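PDB 1RKX: CDP-glucose-4,6-dehydratase from Yersinia pseudotuberculosis, which catalyses the NAD-dependent 4,6-dehydration of CDP-D-glucose, giving a 4-keto-6-deoxy sugar nucleotide. Local coordinates for residues C[214-219]-C[335-340]; C[281-286]-C[328-333]; C[65-70]-C[104-109]. All blocks are in the same frame, centred on the assembly; numbering follows the deposited sequence.

Contact 1. Residues C[214-219]-C[335-340]; sequences AFEQSQ and NWLSGT
E216 reaches over from the last turn of helix 207-216 to lie against W336 and L337 at the end of helix 322-338. From CG outward its chain is extended (chi2 171°), which carries the carboxylate across the gap. OE2 arrives in the plane of the W336 ring, at the edge of the six-membered half, 2.9 Å from CZ3, with the carboxylate turned 49° from the indole. The oxygen therefore meets the C-H rim of the ring, not its pi cloud. The methylene part of E216 is used too: CG rests on L337, 3.4 Å from CD2 and 3.8 Å from CD1. The leucine's CD2 touches OE2 as well, so this one methyl meets both the aliphatic stem and the acid. Both helices stop here in Schellman motifs, with S218 and G339 adopting positive phi as the chains turn off. The main polar partner of E216 is H333, whose NE2 is probably hydrogen-bonded to the same OE2 and whose ring also meets that of W336. Helix 272-283 flanks the pair, with W283 touching L337. W202 meets W336 edge-to-face.

Contact 2. Residues C[281-286]-C[328-333]; sequences KYWGEG and YIVGWH
W283 and V330 owe their contact to their first torsions: the indole CG stands anti to its own backbone N (chi1 -171°), and V330 places CG1 likewise (172°), so that ring and methyl are brought together between helix 272-283 and helix 322-338. CG1 comes to 3.5 Å from CE3 of W283, approaching the ring obliquely. The other branch of the valine, CG2, lies beside its backbone N and packs 3.9 Å from CB of Y282. The two methyls thus divide the work, one on the tryptophan and one on the foot of the tyrosine, and CG1 also sits 3.8 Å from the Y282 carbonyl O. V330 CB itself points toward the neighbouring helix, and the backbones come near: the CA atoms of W283 and V330 are 6.3 Å apart. One turn further on, H333 touches the far corner of the indole, while its NE2 is turned to E216. W283 CH2 lies near the plane of the imidazole, at its edge, 4.2 Å from CD2, a looser touch than that of the valine. No hydrogen bond joins the two segments. K334 supplies a polar tie: its NZ bonds the W283 carbonyl O and makes a cation-pi contact with the indole. L212 of helix 207-216 touches both W283 and H333. G284, with positive phi, turns the chain away directly after W283. This is helix-helix packing at the C-terminal end of helix 272-283, in the part of the chain that follows the main Rossmann strands and, in extended short-chain dehydrogenases, commonly contributes to the substrate-binding domain.

Contact 3. Residues C[65-70]-C[104-109]; sequences DIRDQN and YSTNVM. With NAD (nicotinamide-adenine-dinucleotide), chain G.
D65 OD1 is gripped by three donors, two of them on R67, the residue that reaches over to S105 and T106. R67 NE gives it a nearly straight bond (2.9 Å, 174°), the backbone N of R67 a second, forming an Asx turn, and N6A of the NAD adenine a third at 2.9 Å. With R67 NH2 on D65 OD2 at 2.8 Å the arginine binds the carboxylate side-on, which fixes the rotation of the guanidinium. T106 OG1 then lies over one face of that group, 3.2 Å above its plane and without hydrogen-bonding to it, while S105 OG lies at the guanidinium edge, 3.5 Å from R67 NH1 and likewise not bonded to it, and also touches CD. Both hydroxyls are bonded to E102 O. In this Rossmann fold the turn follows strand 60-63 and reads the adenine: besides D65, the backbone N of I66 donates to N1A at 2.8 Å. I66 sends CG1 between its own N and carbonyl carbon (chi1 59°), against one face of the adenine, and CD1 onward to T106 O at 3.2 Å. On that same side of the base, T106 CG2 is 3.6 Å from N7A. Helix 100-121 also faces a second subunit, where M109 packs on M109 of that subunit.

How the contacts relate
Contacts 1 and 2 are neighbours, their centres 9 Å apart, and both use helix 322-338; along the chain, contact 2 is nested inside the loop closed by contact 1. They interlock through F215 and L337, which both pack on W283, and through E216 with H333. Contact 1 lies at the surface, an acid between a tryptophan edge and a histidine nitrogen, whereas contact 2 is partly buried and without a hydrogen bond across its segments. Contact 3 closes earlier in the chain and lies about 37 to 39 Å from the others, centre to centre. It is partly buried too, but there the charge pair inside 65-70 and the NAD adenine shape the contact.

Contact 1. Residues C[214-219]-C[335-340]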
loop_
_atom_site.group_PDB
_atom_site.type_symbol
_atom_site.label_atom_id
_atom_site.label_comp_id
_atom_site.label_asym_id
_atom_site.label_seq_id
_atom_site.Cartn_x
_atom_site.Cartn_y
_atom_site.Cartn_z
ATOM N N ALA C 214 -6.097 -10.955 43.327
ATOM C CA ALA C 214 -7.170 -10.357 44.111
ATOM C C ALA C 214 -8.027 -11.471 44.709
ATOM O O ALA C 214 -8.295 -11.480 45.912
ATOM C CB ALA C 214 -8.024 -9.453 43.230
ATOM N N PHE C 215 -8.457 -12.400 43.859
ATOM C CA PHE C 215 -9.278 -13.526 44.296
ATOM C C PHE C 215 -8.522 -14.276 45.382
ATOM O O PHE C 215 -9.083 -14.676 46.403
ATOM C CB PHE C 215 -9.549 -14.477 43.124
ATOM C CG PHE C 215 -10.508 -13.935 42.097
ATOM C CD1 PHE C 215 -10.832 -14.691 40.975
ATOM C CD2 PHE C 215 -11.104 -12.687 42.256
ATOM C CE1 PHE C 215 -11.736 -14.216 40.027
ATOM C CE2 PHE C 215 -12.010 -12.201 41.313
ATOM C CZ PHE C 215 -12.327 -12.968 40.198
ATOM N N GLU C 216 -7.231 -14.447 45.132
ATOM C CA GLU C 216 -6.315 -15.137 46.026
ATOM C C GLU C 216 -6.404 -14.597 47.451
ATOM O O GLU C 216 -6.488 -15.363 48.410
ATOM C CB GLU C 216 -4.898 -14.952 45.496
ATOM C CG GLU C 216 -3.969 -16.107 45.715
ATOM C CD GLU C 216 -2.675 -15.915 44.961
ATOM O OE1 GLU C 216 -1.936 -14.961 45.283
ATOM O OE2 GLU C 216 -2.401 -16.707 44.039
ATOM N N GLN C 217 -6.380 -13.276 47.581
ATOM C CA GLN C 217 -6.441 -12.633 48.887
ATOM C C GLN C 217 -7.850 -12.192 49.258
ATOM O O GLN C 217 -8.032 -11.360 50.145
ATOM C CB GLN C 217 -5.507 -11.423 48.915
ATOM C CG GLN C 217 -4.050 -11.760 48.653
ATOM C CD GLN C 217 -3.145 -10.543 48.719
ATOM O OE1 GLN C 217 -1.930 -10.651 48.545
ATOM N NE2 GLN C 217 -3.732 -9.375 48.971
ATOM N N SER C 218 -8.845 -12.755 48.581
ATOM C CA SER C 218 -10.235 -12.409 48.846
ATOM C C SER C 218 -10.420 -10.897 48.822
ATOM O O SER C 218 -11.256 -10.351 49.540
ATOM C CB SER C 218 -10.673 -12.963 50.203
ATOM O OG SER C 218 -10.633 -14.379 50.209
ATOM N N GLN C 219 -9.621 -10.228 47.996
ATOM C CA GLN C 219 -9.690 -8.780 47.851
ATOM C C GLN C 219 -10.440 -8.467 46.560
ATOM O O GLN C 219 -10.278 -9.160 45.559
ATOM C CB GLN C 219 -8.282 -8.184 47.770
ATOM C CG GLN C 219 -7.432 -8.400 49.006
ATOM C CD GLN C 219 -7.990 -7.686 50.216
ATOM O OE1 GLN C 219 -8.167 -6.467 50.204
ATOM N NE2 GLN C 219 -8.270 -8.441 51.272
ATOM N N ASN C 335 -6.029 -24.851 41.950
ATOM C CA ASN C 335 -5.380 -26.127 42.198
ATOM C C ASN C 335 -3.985 -25.834 42.740
ATOM O O ASN C 335 -3.499 -26.518 43.642
ATOM C CB ASN C 335 -5.289 -26.966 40.925
ATOM C CG ASN C 335 -6.454 -27.933 40.786
ATOM O OD1 ASN C 335 -7.499 -27.597 40.218
ATOM N ND2 ASN C 335 -6.287 -29.140 41.329
ATOM N N TRP C 336 -3.347 -24.805 42.190
ATOM C CA TRP C 336 -2.020 -24.406 42.642
ATOM C C TRP C 336 -2.106 -23.950 44.098
ATOM O O TRP C 336 -1.286 -24.336 44.929
ATOM C CB TRP C 336 -1.483 -23.266 41.771
ATOM C CG TRP C 336 -0.262 -22.608 42.339
ATOM C CD1 TRP C 336 0.972 -23.169 42.508
ATOM C CD2 TRP C 336 -0.173 -21.277 42.852
ATOM N NE1 TRP C 336 1.824 -22.269 43.100
ATOM C CE2 TRP C 336 1.148 -21.099 43.323
ATOM C CE3 TRP C 336 -1.080 -20.216 42.965
ATOM C CZ2 TRP C 336 1.583 -19.901 43.898
ATOM C CZ3 TRP C 336 -0.646 -19.022 43.538
ATOM C CH2 TRP C 336 0.676 -18.878 43.997
ATOM N N LEU C 337 -3.107 -23.128 44.400
ATOM C CA LEU C 337 -3.310 -22.621 45.754
ATOM C C LEU C 337 -3.593 -23.736 46.762
ATOM O O LEU C 337 -3.176 -23.656 47.920
ATOM C CB LEU C 337 -4.476 -21.626 45.778
ATOM C CG LEU C 337 -4.275 -20.266 45.107
ATOM C CD1 LEU C 337 -5.598 -19.522 45.050
ATOM C CD2 LEU C 337 -3.242 -19.462 45.882
ATOM N N SER C 338 -4.302 -24.768 46.312
ATOM C CA SER C 338 -4.661 -25.893 47.170
ATOM C C SER C 338 -3.478 -26.813 47.431
ATOM O O SER C 338 -3.506 -27.622 48.358
ATOM C CB SER C 338 -5.797 -26.702 46.535
ATOM O OG SER C 338 -5.343 -27.429 45.408
ATOM N N GLY C 339 -2.444 -26.693 46.608
ATOM C CA GLY C 339 -1.273 -27.533 46.780
ATOM C C GLY C 339 -1.219 -28.680 45.789
ATOM O O GLY C 339 -0.428 -29.608 45.947
ATOM N N THR C 340 -2.069 -28.630 44.771
ATOM C CA THR C 340 -2.087 -29.674 43.754
ATOM C C THR C 340 -0.728 -29.758 43.063
ATOM O O THR C 340 -0.014 -28.756 42.956
ATOM C CB THR C 340 -3.168 -29.390 42.684
ATOM O OG1 THR C 340 -4.459 -29.414 43.301
ATOM C CG2 THR C 340 -3.113 -30.429 41.566
#

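Contact 2. Residues C[281-286]-C[328-333]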
loop_
_atom_site.group_PDB
_atom_site.type_symbol
_atom_site.label_atom_id
_atom_site.label_comp_id
_atom_site.label_asym_id
_atom_site.label_seq_id
_atom_site.Cartn_x
_atom_site.Cartn_y
_atom_site.Cartn_z
ATOM N N LYS C 281 -17.487 -15.604 38.460
ATOM C CA LYS C 281 -18.443 -16.702 38.449
ATOM C C LYS C 281 -17.739 -18.049 38.524
ATOM O O LYS C 281 -18.214 -18.972 39.184
ATOM C CB LYS C 281 -19.300 -16.641 37.184
ATOM C CG LYS C 281 -20.094 -15.353 37.040
ATOM C CD LYS C 281 -20.906 -15.338 35.755
ATOM C CE LYS C 281 -21.656 -14.025 35.595
ATOM N NZ LYS C 281 -22.436 -13.982 34.328
ATOM N N TYR C 282 -16.607 -18.163 37.841
ATOM C CA TYR C 282 -15.852 -19.409 37.847
ATOM C C TYR C 282 -15.152 -19.611 39.180
ATOM O O TYR C 282 -14.954 -20.746 39.621
ATOM C CB TYR C 282 -14.821 -19.409 36.717
ATOM C CG TYR C 282 -15.431 -19.462 35.337
ATOM C CD1 TYR C 282 -14.667 -19.187 34.205
ATOM C CD2 TYR C 282 -16.776 -19.795 35.158
ATOM C CE1 TYR C 282 -15.224 -19.241 32.930
ATOM C CE2 TYR C 282 -17.341 -19.851 33.889
ATOM C CZ TYR C 282 -16.560 -19.572 32.780
ATOM O OH TYR C 282 -17.119 -19.613 31.524
ATOM N N TRP C 283 -14.783 -18.508 39.824
ATOM C CA TRP C 283 -14.098 -18.578 41.103
ATOM C C TRP C 283 -15.063 -18.868 42.242
ATOM O O TRP C 283 -14.856 -19.800 43.016
ATOM C CB TRP C 283 -13.354 -17.272 41.379
ATOM C CG TRP C 283 -12.466 -17.353 42.579
ATOM C CD1 TRP C 283 -12.816 -17.125 43.880
ATOM C CD2 TRP C 283 -11.085 -17.736 42.596
ATOM N NE1 TRP C 283 -11.738 -17.342 44.706
ATOM C CE2 TRP C 283 -10.663 -17.718 43.944
ATOM C CE3 TRP C 283 -10.163 -18.093 41.602
ATOM C CZ2 TRP C 283 -9.358 -18.045 44.325
ATOM C CZ3 TRP C 283 -8.865 -18.419 41.980
ATOM C CH2 TRP C 283 -8.475 -18.392 43.332
ATOM N N GLY C 284 -16.116 -18.063 42.341
ATOM C CA GLY C 284 -17.094 -18.257 43.393
ATOM C C GLY C 284 -16.759 -17.465 44.640
ATOM O O GLY C 284 -15.930 -16.554 44.603
ATOM N N GLU C 285 -17.405 -17.818 45.747
ATOM C CA GLU C 285 -17.192 -17.138 47.019
ATOM C C GLU C 285 -15.754 -16.670 47.186
ATOM O O GLU C 285 -14.812 -17.445 47.026
ATOM C CB GLU C 285 -17.578 -18.057 48.178
ATOM C CG GLU C 285 -19.055 -18.422 48.201
ATOM C CD GLU C 285 -19.432 -19.264 49.403
ATOM O OE1 GLU C 285 -19.242 -18.789 50.545
ATOM O OE2 GLU C 285 -19.920 -20.398 49.208
ATOM N N GLY C 286 -15.600 -15.389 47.504
ATOM C CA GLY C 286 -14.278 -14.821 47.683
ATOM C C GLY C 286 -13.863 -13.979 46.491
ATOM O O GLY C 286 -12.728 -13.499 46.423
ATOM N N TYR C 328 -10.450 -22.646 32.538
ATOM C CA TYR C 328 -9.205 -23.372 32.779
ATOM C C TYR C 328 -8.230 -22.550 33.637
ATOM O O TYR C 328 -7.522 -23.122 34.473
ATOM C CB TYR C 328 -8.515 -23.740 31.458
ATOM C CG TYR C 328 -9.040 -24.990 30.770
ATOM C CD1 TYR C 328 -9.987 -24.910 29.747
ATOM C CD2 TYR C 328 -8.563 -26.253 31.127
ATOM C CE1 TYR C 328 -10.442 -26.061 29.092
ATOM C CE2 TYR C 328 -9.012 -27.409 30.481
ATOM C CZ TYR C 328 -9.950 -27.305 29.465
ATOM O OH TYR C 328 -10.389 -28.446 28.827
ATOM N N ILE C 329 -8.200 -21.226 33.432
ATOM C CA ILE C 329 -7.305 -20.322 34.166
ATOM C C ILE C 329 -7.604 -20.371 35.654
ATOM O O ILE C 329 -6.713 -20.582 36.477
ATOM C CB ILE C 329 -7.453 -18.838 33.712
ATOM C CG1 ILE C 329 -7.269 -18.716 32.199
ATOM C CG2 ILE C 329 -6.452 -17.961 34.453
ATOM C CD1 ILE C 329 -6.057 -19.399 31.681
ATOM N N VAL C 330 -8.869 -20.160 35.997
ATOM C CA VAL C 330 -9.283 -20.174 37.390
ATOM C C VAL C 330 -9.000 -21.547 37.989
ATOM O O VAL C 330 -8.520 -21.657 39.117
ATOM C CB VAL C 330 -10.789 -19.837 37.524
ATOM C CG1 VAL C 330 -11.249 -20.040 38.963
ATOM C CG2 VAL C 330 -11.032 -18.399 37.094
ATOM N N GLY C 331 -9.282 -22.594 37.224
ATOM C CA GLY C 331 -9.043 -23.937 37.714
ATOM C C GLY C 331 -7.580 -24.170 38.043
ATOM O O GLY C 331 -7.244 -24.687 39.113
ATOM N N TRP C 332 -6.704 -23.787 37.118
ATOM C CA TRP C 332 -5.272 -23.954 37.313
ATOM C C TRP C 332 -4.827 -23.226 38.576
ATOM O O TRP C 332 -4.113 -23.782 39.413
ATOM C CB TRP C 332 -4.513 -23.404 36.100
ATOM C CG TRP C 332 -3.096 -23.880 36.000
ATOM C CD1 TRP C 332 -2.622 -24.873 35.192
ATOM C CD2 TRP C 332 -1.967 -23.385 36.730
ATOM N NE1 TRP C 332 -1.269 -25.026 35.370
ATOM C CE2 TRP C 332 -0.840 -24.126 36.308
ATOM C CE3 TRP C 332 -1.798 -22.387 37.699
ATOM C CZ2 TRP C 332 0.443 -23.905 36.823
ATOM C CZ3 TRP C 332 -0.519 -22.165 38.214
ATOM C CH2 TRP C 332 0.584 -22.923 37.773
ATOM N N HIS C 333 -5.273 -21.993 38.743
ATOM C CA HIS C 333 -4.861 -21.243 39.912
ATOM C C HIS C 333 -5.272 -21.867 41.243
ATOM O O HIS C 333 -4.421 -22.093 42.105
ATOM C CB HIS C 333 -5.372 -19.808 39.843
ATOM C CG HIS C 333 -4.483 -18.834 40.542
ATOM N ND1 HIS C 333 -3.181 -18.606 40.147
ATOM C CD2 HIS C 333 -4.694 -18.044 41.621
ATOM C CE1 HIS C 333 -2.630 -17.718 40.954
ATOM N NE2 HIS C 333 -3.525 -17.361 41.857
#

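Contact 3. Residues C[65-70]-C[104-109]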
loop_
_atom_site.group_PDB
_atom_site.type_symbol
_atom_site.label_atom_id
_atom_site.label_comp_id
_atom_site.label_asym_id
_atom_site.label_seq_id
_atom_site.Cartn_x
_atom_site.Cartn_y
_atom_site.Cartn_z
ATOM N N ASP C 65 22.824 -16.234 29.305
ATOM C CA ASP C 65 22.313 -15.018 28.684
ATOM C C ASP C 65 22.451 -15.161 27.171
ATOM O O ASP C 65 23.516 -15.536 26.686
ATOM C CB ASP C 65 23.135 -13.824 29.172
ATOM C CG ASP C 65 22.440 -12.501 28.941
ATOM O OD1 ASP C 65 22.008 -12.239 27.802
ATOM O OD2 ASP C 65 22.331 -11.716 29.911
ATOM N N ILE C 66 21.389 -14.867 26.421
ATOM C CA ILE C 66 21.466 -14.985 24.967
ATOM C C ILE C 66 22.363 -13.908 24.370
ATOM O O ILE C 66 22.670 -13.950 23.185
ATOM C CB ILE C 66 20.078 -14.897 24.279
ATOM C CG1 ILE C 66 19.399 -13.568 24.614
ATOM C CG2 ILE C 66 19.226 -16.101 24.671
ATOM C CD1 ILE C 66 18.074 -13.366 23.881
ATOM N N ARG C 67 22.770 -12.940 25.191
ATOM C CA ARG C 67 23.652 -11.873 24.724
ATOM C C ARG C 67 25.111 -12.334 24.797
ATOM O O ARG C 67 26.026 -11.617 24.390
ATOM C CB ARG C 67 23.445 -10.609 25.562
ATOM C CG ARG C 67 22.147 -9.882 25.244
ATOM C CD ARG C 67 21.854 -8.791 26.246
ATOM N NE ARG C 67 21.626 -9.339 27.578
ATOM C CZ ARG C 67 21.215 -8.620 28.615
ATOM N NH1 ARG C 67 20.987 -7.320 28.475
ATOM N NH2 ARG C 67 21.027 -9.197 29.791
ATOM N N ASP C 68 25.315 -13.533 25.334
ATOM C CA ASP C 68 26.647 -14.122 25.442
ATOM C C ASP C 68 26.772 -14.981 24.183
ATOM O O ASP C 68 26.450 -16.167 24.200
ATOM C CB ASP C 68 26.735 -15.008 26.690
ATOM C CG ASP C 68 28.153 -15.473 26.981
ATOM O OD1 ASP C 68 28.931 -15.657 26.023
ATOM O OD2 ASP C 68 28.483 -15.667 28.173
ATOM N N GLN C 69 27.246 -14.376 23.102
ATOM C CA GLN C 69 27.369 -15.059 21.819
ATOM C C GLN C 69 28.051 -16.424 21.836
ATOM O O GLN C 69 27.522 -17.396 21.282
ATOM C CB GLN C 69 28.090 -14.156 20.814
ATOM C CG GLN C 69 28.130 -14.727 19.395
ATOM C CD GLN C 69 28.826 -13.801 18.412
ATOM O OE1 GLN C 69 29.160 -12.665 18.744
ATOM N NE2 GLN C 69 29.041 -14.283 17.190
ATOM N N ASN C 70 29.221 -16.510 22.459
ATOM C CA ASN C 70 29.935 -17.778 22.476
ATOM C C ASN C 70 29.282 -18.836 23.359
ATOM O O ASN C 70 29.233 -20.013 22.993
ATOM C CB ASN C 70 31.386 -17.580 22.914
ATOM C CG ASN C 70 32.263 -18.747 22.517
ATOM O OD1 ASN C 70 32.543 -18.950 21.333
ATOM N ND2 ASN C 70 32.686 -19.534 23.498
ATOM N N TYR C 104 17.045 -3.797 23.255
ATOM C CA TYR C 104 17.574 -3.994 21.916
ATOM C C TYR C 104 18.671 -5.053 21.886
ATOM O O TYR C 104 18.700 -5.888 20.984
ATOM C CB TYR C 104 18.108 -2.680 21.336
ATOM C CG TYR C 104 17.027 -1.795 20.741
ATOM C CD1 TYR C 104 16.632 -0.615 21.376
ATOM C CD2 TYR C 104 16.401 -2.140 19.543
ATOM C CE1 TYR C 104 15.637 0.203 20.829
ATOM C CE2 TYR C 104 15.402 -1.335 18.984
ATOM C CZ TYR C 104 15.026 -0.164 19.633
ATOM O OH TYR C 104 14.047 0.638 19.085
ATOM N N SER C 105 19.575 -5.024 22.858
ATOM C CA SER C 105 20.649 -6.014 22.885
ATOM C C SER C 105 20.057 -7.417 23.016
ATOM O O SER C 105 20.449 -8.336 22.293
ATOM C CB SER C 105 21.613 -5.738 24.049
ATOM O OG SER C 105 20.936 -5.776 25.292
ATOM N N THR C 106 19.091 -7.573 23.919
ATOM C CA THR C 106 18.470 -8.880 24.133
ATOM C C THR C 106 17.609 -9.344 22.960
ATOM O O THR C 106 17.776 -10.458 22.462
ATOM C CB THR C 106 17.585 -8.889 25.400
ATOM O OG1 THR C 106 18.379 -8.574 26.551
ATOM C CG2 THR C 106 16.949 -10.262 25.600
ATOM N N ASN C 107 16.707 -8.489 22.498
ATOM C CA ASN C 107 15.800 -8.872 21.424
ATOM C C ASN C 107 16.378 -8.867 20.017
ATOM O O ASN C 107 16.026 -9.716 19.207
ATOM C CB ASN C 107 14.541 -8.013 21.488
ATOM C CG ASN C 107 13.803 -8.187 22.799
ATOM O OD1 ASN C 107 14.185 -9.020 23.624
ATOM N ND2 ASN C 107 12.754 -7.402 23.004
ATOM N N VAL C 108 17.264 -7.924 19.725
ATOM C CA VAL C 108 17.870 -7.868 18.406
ATOM C C VAL C 108 19.169 -8.672 18.342
ATOM O O VAL C 108 19.255 -9.639 17.588
ATOM C CB VAL C 108 18.131 -6.413 17.966
ATOM C CG1 VAL C 108 18.729 -6.392 16.566
ATOM C CG2 VAL C 108 16.827 -5.631 17.979
ATOM N N MET C 109 20.179 -8.300 19.128
ATOM C CA MET C 109 21.431 -9.050 19.074
ATOM C C MET C 109 21.264 -10.498 19.538
ATOM O O MET C 109 21.932 -11.396 19.016
ATOM C CB MET C 109 22.530 -8.351 19.879
ATOM C CG MET C 109 22.962 -7.000 19.285
ATOM S SD MET C 109 23.325 -7.026 17.493
ATOM C CE MET C 109 24.704 -8.161 17.432
HETATM P PA NAD G . 8.485 -14.430 30.197
HETATM O O1A NAD G . 9.093 -13.227 30.806
HETATM O O2A NAD G . 7.687 -15.312 31.091
HETATM O O5B NAD G . 9.610 -15.337 29.491
HETATM C C5B NAD G . 10.774 -14.691 28.923
HETATM C C4B NAD G . 11.952 -15.663 28.838
HETATM O O4B NAD G . 12.999 -14.837 28.280
HETATM C C3B NAD G . 12.453 -16.111 30.203
HETATM O O3B NAD G . 12.598 -17.544 30.151
HETATM C C2B NAD G . 13.758 -15.350 30.345
HETATM O O2B NAD G . 14.716 -16.003 31.224
HETATM C C1B NAD G . 14.193 -15.221 28.908
HETATM N N9A NAD G . 15.183 -14.174 28.715
HETATM C C8A NAD G . 14.999 -12.818 28.782
HETATM N N7A NAD G . 16.112 -12.120 28.570
HETATM C C5A NAD G . 17.074 -13.088 28.355
HETATM C C6A NAD G . 18.456 -12.991 28.080
HETATM N N6A NAD G . 19.152 -11.878 27.966
HETATM N N1A NAD G . 19.151 -14.160 27.916
HETATM C C2A NAD G . 18.456 -15.338 28.031
HETATM N N3A NAD G . 17.182 -15.549 28.282
HETATM C C4A NAD G . 16.526 -14.366 28.438
HETATM O O3 NAD G . 7.628 -13.976 28.975
HETATM P PN NAD G . 6.697 -14.833 27.937
HETATM O O1N NAD G . 5.342 -14.319 28.158
HETATM O O2N NAD G . 6.843 -16.275 28.261
HETATM O O5D NAD G . 7.236 -14.372 26.523
HETATM C C5D NAD G . 7.816 -15.380 25.687
HETATM C C4D NAD G . 8.199 -14.783 24.347
HETATM O O4D NAD G . 6.925 -14.402 23.728
HETATM C C3D NAD G . 9.033 -13.502 24.320
HETATM O O3D NAD G . 9.809 -13.497 23.106
HETATM C C2D NAD G . 7.960 -12.422 24.292
HETATM O O2D NAD G . 8.500 -11.189 23.786
HETATM C C1D NAD G . 6.954 -13.043 23.359
HETATM N N1N NAD G . 5.633 -12.441 23.493
HETATM C C2N NAD G . 4.776 -12.720 24.572
HETATM C C3N NAD G . 3.393 -12.150 24.627
HETATM C C7N NAD G . 2.539 -12.538 25.764
HETATM O O7N NAD G . 1.389 -12.073 25.780
HETATM N N7N NAD G . 2.947 -13.354 26.758
HETATM C C4N NAD G . 2.982 -11.142 23.577
HETATM C C5N NAD G . 4.022 -10.940 22.522
HETATM C C6N NAD G . 5.200 -11.525 22.484
#